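Poly(A) RNA polymerase protein 2 (Saccharomyces cerevisiae, PDB 3NYB) probably adds poly(A) tails to RNA as the polymerase subunit of the TRAMP surveillance complex, working with the zinc-knuckle protein Air2. Local coordinates at residues A[218-231]-A[286-300]. The protein carries 1 engineered substitution. Residues are numbered along the deposited sequence; the frame is centred on the assembly and turned at random.
Sequences LIEFFELYGKNFGY and KKAFAGAFDLLTNRC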
ATOM      1  N   LEU A 218       5.527  -3.066  -9.965  1.00 44.77           N
ATOM      2  CA  LEU A 218       5.805  -3.453  -8.588  1.00 34.21           C
ATOM      3  C   LEU A 218       7.251  -3.146  -8.268  1.00 30.36           C
ATOM      4  O   LEU A 218       7.560  -2.433  -7.314  1.00 35.93           O
ATOM      5  CB  LEU A 218       5.514  -4.937  -8.373  1.00 33.12           C
ATOM      6  CG  LEU A 218       5.270  -5.464  -6.947  1.00 34.60           C
ATOM      7  CD1 LEU A 218       6.286  -6.495  -6.548  1.00 26.51           C
ATOM      8  CD2 LEU A 218       5.191  -4.357  -5.910  1.00 33.13           C
ATOM      9  N   ILE A 219       8.144  -3.673  -9.085  1.00 42.05           N
ATOM     10  CA  ILE A 219       9.554  -3.390  -8.910  1.00 45.81           C
ATOM     11  C   ILE A 219       9.808  -1.887  -8.915  1.00 41.76           C
ATOM     12  O   ILE A 219      10.391  -1.354  -7.980  1.00 49.40           O
ATOM     13  CB  ILE A 219      10.394  -4.080  -9.983  1.00 41.41           C
ATOM     14  CG1 ILE A 219      10.424  -5.583  -9.720  1.00 37.18           C
ATOM     15  CG2 ILE A 219      11.794  -3.520  -9.990  1.00 45.72           C
ATOM     16  CD1 ILE A 219      11.231  -6.347 -10.713  1.00 36.55           C
ATOM     17  N   GLU A 220       9.337  -1.204  -9.950  1.00 43.36           N
ATOM     18  CA  GLU A 220       9.559   0.232 -10.073  1.00 48.34           C
ATOM     19  C   GLU A 220       8.939   1.037  -8.927  1.00 48.52           C
ATOM     20  O   GLU A 220       9.418   2.118  -8.590  1.00 55.30           O
ATOM     21  CB  GLU A 220       9.069   0.739 -11.431  1.00 45.15           C
ATOM     22  CG  GLU A 220       9.781   0.085 -12.602  1.00 54.21           C
ATOM     23  CD  GLU A 220       9.163   0.427 -13.945  1.00 72.05           C
ATOM     24  OE1 GLU A 220       8.085   1.053 -13.974  1.00 74.96           O
ATOM     25  OE2 GLU A 220       9.761   0.062 -14.974  1.00 84.15           O
ATOM     26  N   PHE A 221       7.879   0.519  -8.322  1.00 41.23           N
ATOM     27  CA  PHE A 221       7.318   1.181  -7.159  1.00 43.53           C
ATOM     28  C   PHE A 221       8.325   1.172  -6.009  1.00 46.49           C
ATOM     29  O   PHE A 221       8.528   2.183  -5.345  1.00 38.44           O
ATOM     30  CB  PHE A 221       6.006   0.521  -6.725  1.00 39.08           C
ATOM     31  CG  PHE A 221       5.538   0.943  -5.354  1.00 36.86           C
ATOM     32  CD1 PHE A 221       4.632   1.970  -5.202  1.00 32.41           C
ATOM     33  CD2 PHE A 221       6.003   0.302  -4.218  1.00 41.57           C
ATOM     34  CE1 PHE A 221       4.193   2.358  -3.942  1.00 36.24           C
ATOM     35  CE2 PHE A 221       5.570   0.684  -2.961  1.00 41.24           C
ATOM     36  CZ  PHE A 221       4.665   1.713  -2.823  1.00 34.80           C
ATOM     37  N   PHE A 222       8.944   0.025  -5.764  1.00 39.57           N
ATOM     38  CA  PHE A 222       9.930  -0.073  -4.694  1.00 47.00           C
ATOM     39  C   PHE A 222      11.191   0.705  -5.034  1.00 52.22           C
ATOM     40  O   PHE A 222      11.923   1.148  -4.150  1.00 58.57           O
ATOM     41  CB  PHE A 222      10.281  -1.533  -4.408  1.00 54.11           C
ATOM     42  CG  PHE A 222       9.167  -2.308  -3.767  1.00 48.68           C
ATOM     43  CD1 PHE A 222       8.564  -1.844  -2.610  1.00 45.17           C
ATOM     44  CD2 PHE A 222       8.732  -3.501  -4.314  1.00 40.76           C
ATOM     45  CE1 PHE A 222       7.543  -2.550  -2.018  1.00 45.36           C
ATOM     46  CE2 PHE A 222       7.716  -4.207  -3.729  1.00 42.64           C
ATOM     47  CZ  PHE A 222       7.118  -3.735  -2.578  1.00 48.34           C
ATOM     48  N   GLU A 223      11.439   0.862  -6.328  1.00 50.39           N
ATOM     49  CA  GLU A 223      12.596   1.594  -6.810  1.00 47.02           C
ATOM     50  C   GLU A 223      12.407   3.082  -6.574  1.00 43.68           C
ATOM     51  O   GLU A 223      13.301   3.771  -6.093  1.00 44.67           O
ATOM     52  CB  GLU A 223      12.784   1.330  -8.300  1.00 54.90           C
ATOM     53  CG  GLU A 223      13.889   2.132  -8.935  1.00 58.05           C
ATOM     54  CD  GLU A 223      13.950   1.930 -10.426  1.00 55.53           C
ATOM     55  OE1 GLU A 223      15.027   1.539 -10.929  1.00 50.37           O
ATOM     56  OE2 GLU A 223      12.911   2.156 -11.089  1.00 59.85           O
ATOM     57  N   LEU A 224      11.225   3.574  -6.917  1.00 51.05           N
ATOM     58  CA  LEU A 224      10.920   4.976  -6.719  1.00 45.72           C
ATOM     59  C   LEU A 224      11.017   5.324  -5.248  1.00 43.20           C
ATOM     60  O   LEU A 224      11.807   6.178  -4.853  1.00 54.87           O
ATOM     61  CB  LEU A 224       9.528   5.301  -7.258  1.00 37.24           C
ATOM     62  CG  LEU A 224       9.160   6.781  -7.267  1.00 43.77           C
ATOM     63  CD1 LEU A 224       8.632   7.207  -5.929  1.00 50.80           C
ATOM     64  CD2 LEU A 224      10.363   7.628  -7.648  1.00 46.91           C
ATOM     65  N   TYR A 225      10.220   4.642  -4.435  1.00 47.19           N
ATOM     66  CA  TYR A 225      10.076   4.988  -3.025  1.00 43.66           C
ATOM     67  C   TYR A 225      11.153   4.381  -2.142  1.00 48.43           C
ATOM     68  O   TYR A 225      11.195   4.636  -0.943  1.00 54.88           O
ATOM     69  CB  TYR A 225       8.694   4.584  -2.516  1.00 34.25           C
ATOM     70  CG  TYR A 225       7.566   5.337  -3.175  1.00 35.18           C
ATOM     71  CD1 TYR A 225       7.464   6.712  -3.054  1.00 41.11           C
ATOM     72  CD2 TYR A 225       6.597   4.675  -3.914  1.00 37.61           C
ATOM     73  CE1 TYR A 225       6.431   7.409  -3.648  1.00 33.13           C
ATOM     74  CE2 TYR A 225       5.561   5.367  -4.514  1.00 45.28           C
ATOM     75  CZ  TYR A 225       5.486   6.734  -4.376  1.00 45.35           C
ATOM     76  OH  TYR A 225       4.462   7.432  -4.970  1.00 61.75           O
ATOM     77  N   GLY A 226      12.030   3.583  -2.733  1.00 60.77           N
ATOM     78  CA  GLY A 226      13.104   2.978  -1.967  1.00 63.71           C
ATOM     79  C   GLY A 226      14.463   3.612  -2.222  1.00 58.93           C
ATOM     80  O   GLY A 226      15.329   3.600  -1.348  1.00 57.36           O
ATOM     81  N   LYS A 227      14.651   4.181  -3.410  1.00 53.15           N
ATOM     82  CA  LYS A 227      15.978   4.622  -3.834  1.00 48.69           C
ATOM     83  C   LYS A 227      16.078   6.078  -4.275  1.00 58.32           C
ATOM     84  O   LYS A 227      17.148   6.669  -4.186  1.00 67.89           O
ATOM     85  CB  LYS A 227      16.499   3.720  -4.951  1.00 51.00           C
ATOM     86  CG  LYS A 227      16.827   2.301  -4.486  1.00 47.86           C
ATOM     87  CD  LYS A 227      16.975   1.333  -5.654  1.00 42.77           C
ATOM     88  CE  LYS A 227      18.191   1.643  -6.521  1.00 60.89           C
ATOM     89  NZ  LYS A 227      18.143   0.913  -7.829  1.00 57.19           N
ATOM     90  N   ASN A 228      14.975   6.657  -4.740  1.00 61.84           N
ATOM     91  CA  ASN A 228      15.048   7.948  -5.419  1.00 58.08           C
ATOM     92  C   ASN A 228      14.209   9.068  -4.836  1.00 66.29           C
ATOM     93  O   ASN A 228      14.548  10.236  -5.004  1.00 77.16           O
ATOM     94  CB  ASN A 228      14.679   7.788  -6.888  1.00 44.28           C
ATOM     95  CG  ASN A 228      15.427   6.665  -7.546  1.00 57.14           C
ATOM     96  OD1 ASN A 228      16.642   6.539  -7.394  1.00 58.27           O
ATOM     97  ND2 ASN A 228      14.707   5.831  -8.279  1.00 65.41           N
ATOM     98  N   PHE A 229      13.104   8.735  -4.181  1.00 52.82           N
ATOM     99  CA  PHE A 229      12.181   9.783  -3.774  1.00 48.46           C
ATOM    100  C   PHE A 229      12.838  10.745  -2.783  1.00 53.69           C
ATOM    101  O   PHE A 229      13.411  10.328  -1.777  1.00 52.61           O
ATOM    102  CB  PHE A 229      10.881   9.205  -3.219  1.00 41.63           C
ATOM    103  CG  PHE A 229       9.807  10.239  -2.997  1.00 37.56           C
ATOM    104  CD1 PHE A 229       8.942  10.591  -4.014  1.00 34.41           C
ATOM    105  CD2 PHE A 229       9.671  10.864  -1.766  1.00 49.92           C
ATOM    106  CE1 PHE A 229       7.953  11.551  -3.807  1.00 41.30           C
ATOM    107  CE2 PHE A 229       8.688  11.822  -1.552  1.00 49.74           C
ATOM    108  CZ  PHE A 229       7.830  12.164  -2.577  1.00 45.44           C
ATOM    109  N   GLY A 230      12.764  12.037  -3.090  1.00 50.58           N
ATOM    110  CA  GLY A 230      13.344  13.056  -2.236  1.00 51.31           C
ATOM    111  C   GLY A 230      12.497  13.299  -1.004  1.00 53.99           C
ATOM    112  O   GLY A 230      11.796  14.304  -0.909  1.00 60.42           O
ATOM    113  N   TYR A 231      12.555  12.369  -0.063  1.00 58.43           N
ATOM    114  CA  TYR A 231      11.753  12.463   1.147  1.00 63.45           C
ATOM    115  C   TYR A 231      11.967  13.777   1.869  1.00 61.63           C
ATOM    116  O   TYR A 231      11.015  14.385   2.355  1.00 55.90           O
ATOM    117  CB  TYR A 231      12.066  11.292   2.076  1.00 61.79           C
ATOM    118  CG  TYR A 231      11.435  10.016   1.602  1.00 57.30           C
ATOM    119  CD1 TYR A 231      10.135   9.695   1.962  1.00 50.51           C
ATOM    120  CD2 TYR A 231      12.124   9.145   0.772  1.00 61.50           C
ATOM    121  CE1 TYR A 231       9.545   8.536   1.526  1.00 57.45           C
ATOM    122  CE2 TYR A 231      11.542   7.978   0.325  1.00 61.09           C
ATOM    123  CZ  TYR A 231      10.249   7.679   0.706  1.00 57.67           C
ATOM    124  OH  TYR A 231       9.649   6.523   0.266  1.00 38.20           O
ATOM    125  N   LYS A 286      12.006   3.246   4.094  1.00 39.69           N
ATOM    126  CA  LYS A 286      12.767   3.401   2.858  1.00 46.46           C
ATOM    127  C   LYS A 286      13.786   2.286   2.682  1.00 50.50           C
ATOM    128  O   LYS A 286      13.947   1.753   1.584  1.00 53.03           O
ATOM    129  CB  LYS A 286      13.477   4.753   2.824  1.00 49.44           C
ATOM    130  CG  LYS A 286      14.399   4.935   1.628  1.00 42.48           C
ATOM    131  CD  LYS A 286      14.974   6.339   1.586  1.00 36.95           C
ATOM    132  CE  LYS A 286      15.877   6.542   0.368  1.00 41.34           C
ATOM    133  NZ  LYS A 286      16.562   7.862   0.411  1.00 49.28           N
ATOM    134  N   LYS A 287      14.481   1.938   3.760  1.00 44.63           N
ATOM    135  CA  LYS A 287      15.396   0.796   3.721  1.00 53.34           C
ATOM    136  C   LYS A 287      14.681  -0.471   3.259  1.00 46.39           C
ATOM    137  O   LYS A 287      15.216  -1.232   2.466  1.00 52.40           O
ATOM    138  CB  LYS A 287      16.067   0.554   5.081  1.00 52.37           C
ATOM    139  CG  LYS A 287      17.482   1.093   5.172  1.00 61.11           C
ATOM    140  CD  LYS A 287      17.610   2.254   6.142  1.00 74.93           C
ATOM    141  CE  LYS A 287      17.807   1.745   7.568  1.00 82.55           C
ATOM    142  NZ  LYS A 287      18.474   2.748   8.452  1.00 70.50           N
ATOM    143  N   ALA A 288      13.462  -0.680   3.747  1.00 40.33           N
ATOM    144  CA  ALA A 288      12.717  -1.895   3.437  1.00 37.62           C
ATOM    145  C   ALA A 288      12.268  -1.966   1.973  1.00 42.68           C
ATOM    146  O   ALA A 288      12.420  -3.008   1.333  1.00 42.15           O
ATOM    147  CB  ALA A 288      11.538  -2.063   4.384  1.00 23.39           C
ATOM    148  N   PHE A 289      11.731  -0.872   1.433  1.00 29.94           N
ATOM    149  CA  PHE A 289      11.391  -0.857   0.009  1.00 40.31           C
ATOM    150  C   PHE A 289      12.608  -1.190  -0.848  1.00 42.68           C
ATOM    151  O   PHE A 289      12.525  -1.949  -1.808  1.00 42.28           O
ATOM    152  CB  PHE A 289      10.828   0.495  -0.425  1.00 48.41           C
ATOM    153  CG  PHE A 289       9.455   0.780   0.099  1.00 45.85           C
ATOM    154  CD1 PHE A 289       8.558  -0.248   0.326  1.00 48.46           C
ATOM    155  CD2 PHE A 289       9.052   2.079   0.342  1.00 37.87           C
ATOM    156  CE1 PHE A 289       7.295   0.015   0.807  1.00 42.60           C
ATOM    157  CE2 PHE A 289       7.790   2.347   0.817  1.00 37.20           C
ATOM    158  CZ  PHE A 289       6.906   1.311   1.049  1.00 39.15           C
ATOM    159  N   ALA A 290      13.741  -0.597  -0.502  1.00 46.00           N
ATOM    160  CA  ALA A 290      14.960  -0.851  -1.234  1.00 38.12           C
ATOM    161  C   ALA A 290      15.290  -2.336  -1.125  1.00 41.09           C
ATOM    162  O   ALA A 290      15.659  -2.975  -2.108  1.00 43.77           O
ATOM    163  CB  ALA A 290      16.077  -0.012  -0.673  1.00 39.40           C
ATOM    164  N   GLY A 291      15.150  -2.880   0.081  1.00 32.46           N
ATOM    165  CA  GLY A 291      15.298  -4.308   0.293  1.00 34.58           C
ATOM    166  C   GLY A 291      14.405  -5.089  -0.657  1.00 39.26           C
ATOM    167  O   GLY A 291      14.828  -6.073  -1.266  1.00 44.80           O
ATOM    168  N   ALA A 292      13.166  -4.636  -0.798  1.00 30.56           N
ATOM    169  CA  ALA A 292      12.211  -5.330  -1.642  1.00 38.50           C
ATOM    170  C   ALA A 292      12.667  -5.290  -3.099  1.00 41.13           C
ATOM    171  O   ALA A 292      12.694  -6.310  -3.789  1.00 45.52           O
ATOM    172  CB  ALA A 292      10.825  -4.727  -1.477  1.00 29.77           C
ATOM    173  N   PHE A 293      13.031  -4.105  -3.560  1.00 36.53           N
ATOM    174  CA  PHE A 293      13.629  -3.946  -4.877  1.00 38.79           C
ATOM    175  C   PHE A 293      14.822  -4.891  -5.065  1.00 40.34           C
ATOM    176  O   PHE A 293      14.880  -5.636  -6.040  1.00 46.26           O
ATOM    177  CB  PHE A 293      14.068  -2.499  -5.058  1.00 31.14           C
ATOM    178  CG  PHE A 293      14.791  -2.249  -6.329  1.00 46.19           C
ATOM    179  CD1 PHE A 293      14.120  -1.746  -7.427  1.00 55.04           C
ATOM    180  CD2 PHE A 293      16.144  -2.513  -6.433  1.00 59.38           C
ATOM    181  CE1 PHE A 293      14.783  -1.510  -8.610  1.00 60.83           C
ATOM    182  CE2 PHE A 293      16.815  -2.285  -7.611  1.00 59.61           C
ATOM    183  CZ  PHE A 293      16.134  -1.780  -8.704  1.00 66.29           C
ATOM    184  N   ASP A 294      15.771  -4.862  -4.130  1.00 40.29           N
ATOM    185  CA  ASP A 294      16.954  -5.715  -4.216  1.00 47.17           C
ATOM    186  C   ASP A 294      16.565  -7.180  -4.353  1.00 56.71           C
ATOM    187  O   ASP A 294      17.100  -7.892  -5.204  1.00 60.94           O
ATOM    188  CB  ASP A 294      17.850  -5.536  -2.990  1.00 51.88           C
ATOM    189  CG  ASP A 294      18.568  -4.200  -2.979  1.00 68.51           C
ATOM    190  OD1 ASP A 294      18.240  -3.333  -3.817  1.00 80.63           O
ATOM    191  OD2 ASP A 294      19.463  -4.014  -2.127  1.00 68.57           O
ATOM    192  N   LEU A 295      15.631  -7.623  -3.512  1.00 46.80           N
ATOM    193  CA  LEU A 295      15.194  -9.015  -3.501  1.00 41.12           C
ATOM    194  C   LEU A 295      14.521  -9.423  -4.810  1.00 43.68           C
ATOM    195  O   LEU A 295      14.877 -10.442  -5.405  1.00 36.05           O
ATOM    196  CB  LEU A 295      14.253  -9.268  -2.324  1.00 44.75           C
ATOM    197  CG  LEU A 295      14.878  -9.326  -0.925  1.00 40.93           C
ATOM    198  CD1 LEU A 295      13.889  -8.920   0.158  1.00 43.50           C
ATOM    199  CD2 LEU A 295      15.425 -10.708  -0.646  1.00 36.56           C
ATOM    200  N   LEU A 296      13.557  -8.619  -5.255  1.00 38.99           N
ATOM    201  CA  LEU A 296      12.828  -8.889  -6.497  1.00 41.40           C
ATOM    202  C   LEU A 296      13.738  -8.930  -7.723  1.00 50.93           C
ATOM    203  O   LEU A 296      13.690  -9.879  -8.511  1.00 41.93           O
ATOM    204  CB  LEU A 296      11.730  -7.851  -6.727  1.00 35.27           C
ATOM    205  CG  LEU A 296      10.554  -7.823  -5.755  1.00 36.47           C
ATOM    206  CD1 LEU A 296       9.678  -6.622  -6.074  1.00 46.26           C
ATOM    207  CD2 LEU A 296       9.744  -9.104  -5.823  1.00 32.54           C
ATOM    208  N   THR A 297      14.554  -7.888  -7.883  1.00 52.67           N
ATOM    209  CA  THR A 297      15.460  -7.789  -9.020  1.00 47.47           C
ATOM    210  C   THR A 297      16.512  -8.893  -8.996  1.00 53.83           C
ATOM    211  O   THR A 297      16.786  -9.516 -10.024  1.00 58.93           O
ATOM    212  CB  THR A 297      16.151  -6.417  -9.084  1.00 46.95           C
ATOM    213  OG1 THR A 297      17.009  -6.252  -7.949  1.00 57.72           O
ATOM    214  CG2 THR A 297      15.115  -5.305  -9.097  1.00 43.22           C
ATOM    215  N   ASN A 298      17.100  -9.142  -7.829  1.00 49.06           N
ATOM    216  CA  ASN A 298      18.096 -10.204  -7.708  1.00 54.97           C
ATOM    217  C   ASN A 298      17.501 -11.534  -8.101  1.00 55.69           C
ATOM    218  O   ASN A 298      18.115 -12.315  -8.821  1.00 57.79           O
ATOM    219  CB  ASN A 298      18.631 -10.297  -6.282  1.00 56.46           C
ATOM    220  CG  ASN A 298      19.676  -9.256  -5.992  1.00 62.64           C
ATOM    221  OD1 ASN A 298      20.276  -8.691  -6.908  1.00 59.76           O
ATOM    222  ND2 ASN A 298      19.901  -8.988  -4.714  1.00 66.01           N
ATOM    223  N   ARG A 299      16.293 -11.778  -7.607  1.00 56.58           N
ATOM    224  CA  ARG A 299      15.548 -12.988  -7.912  1.00 54.57           C
ATOM    225  C   ARG A 299      15.326 -13.131  -9.417  1.00 51.51           C
ATOM    226  O   ARG A 299      15.560 -14.194  -9.995  1.00 44.45           O
ATOM    227  CB  ARG A 299      14.211 -12.963  -7.169  1.00 45.72           C
ATOM    228  CG  ARG A 299      13.311 -14.165  -7.397  1.00 44.20           C
ATOM    229  CD  ARG A 299      13.998 -15.462  -7.035  1.00 46.26           C
ATOM    230  NE  ARG A 299      13.042 -16.510  -6.711  1.00 45.41           N
ATOM    231  CZ  ARG A 299      13.381 -17.680  -6.186  1.00 50.55           C
ATOM    232  NH1 ARG A 299      14.660 -17.939  -5.946  1.00 52.80           N
ATOM    233  NH2 ARG A 299      12.446 -18.586  -5.902  1.00 43.95           N
ATOM    234  N   CYS A 300      14.877 -12.057 -10.052  1.00 50.55           N
ATOM    235  CA  CYS A 300      14.673 -12.075 -11.492  1.00 48.18           C
ATOM    236  C   CYS A 300      15.945 -12.469 -12.245  1.00 60.96           C
ATOM    237  O   CYS A 300      15.900 -13.296 -13.155  1.00 71.38           O
ATOM    238  CB  CYS A 300      14.149 -10.725 -11.974  1.00 47.40           C
ATOM    239  SG  CYS A 300      12.418 -10.423 -11.551  1.00 50.64           S
TER
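Phe293, Phe222 and Phe289 carry the packing of helix 214-228 against helix 282-304. The two segments run roughly antiparallel, at 139°, and their axes come within 7.4 Å. Gly226 probably helps them approach: its CA lies 4.3 Å from the CA of Ala290, and a CB there would be crowded by Ala290 N as well as by Phe222 O of its own helix.

The Phe293 ring is held on both faces. Thr297 CG2 of its own helix covers one, and Lys227 CD lies 4.1 Å from the ring centroid over the other. With CG anti to the backbone N (chi1 175°), the ring runs alongside Glu223, whose CB touches CD1. The Glu223 carboxylate itself turns to Arg26 of the Air2 chain in a salt bridge.

Ala292 CB sits almost on the normal of the Phe222 ring, 3.6 Å from its centroid. Leu296 CD1 meets the edge of that ring at CD2. Cutting Phe222 back to an alanine is likely to open a gap under Ala292 CB and beside Leu296 CD1, and to give the Phe289 ring room to shift.

Phe289 is a knob in a hole formed by Phe221, Phe222, Tyr225 and Gly226. Phe221 points its edge at the Phe289 face, with the planes at 75°, whereas Phe222 meets that ring obliquely. At the other end, Ile219 fits as a knob among Phe293, Leu296, Thr297 and Cys300.

Tyr231 OH donates to Tyr225 O (2.7 Å), beside the Phe289 edge. Helix 160-173 backs the aromatic cluster of Phe221, Phe222 and Phe289 with Phe170 and Leu171. The interface is mainly apolar and its two knobs fit their holes, while Lys286 NZ hydrogen-bonds Ser68 OG of the Air2 chain.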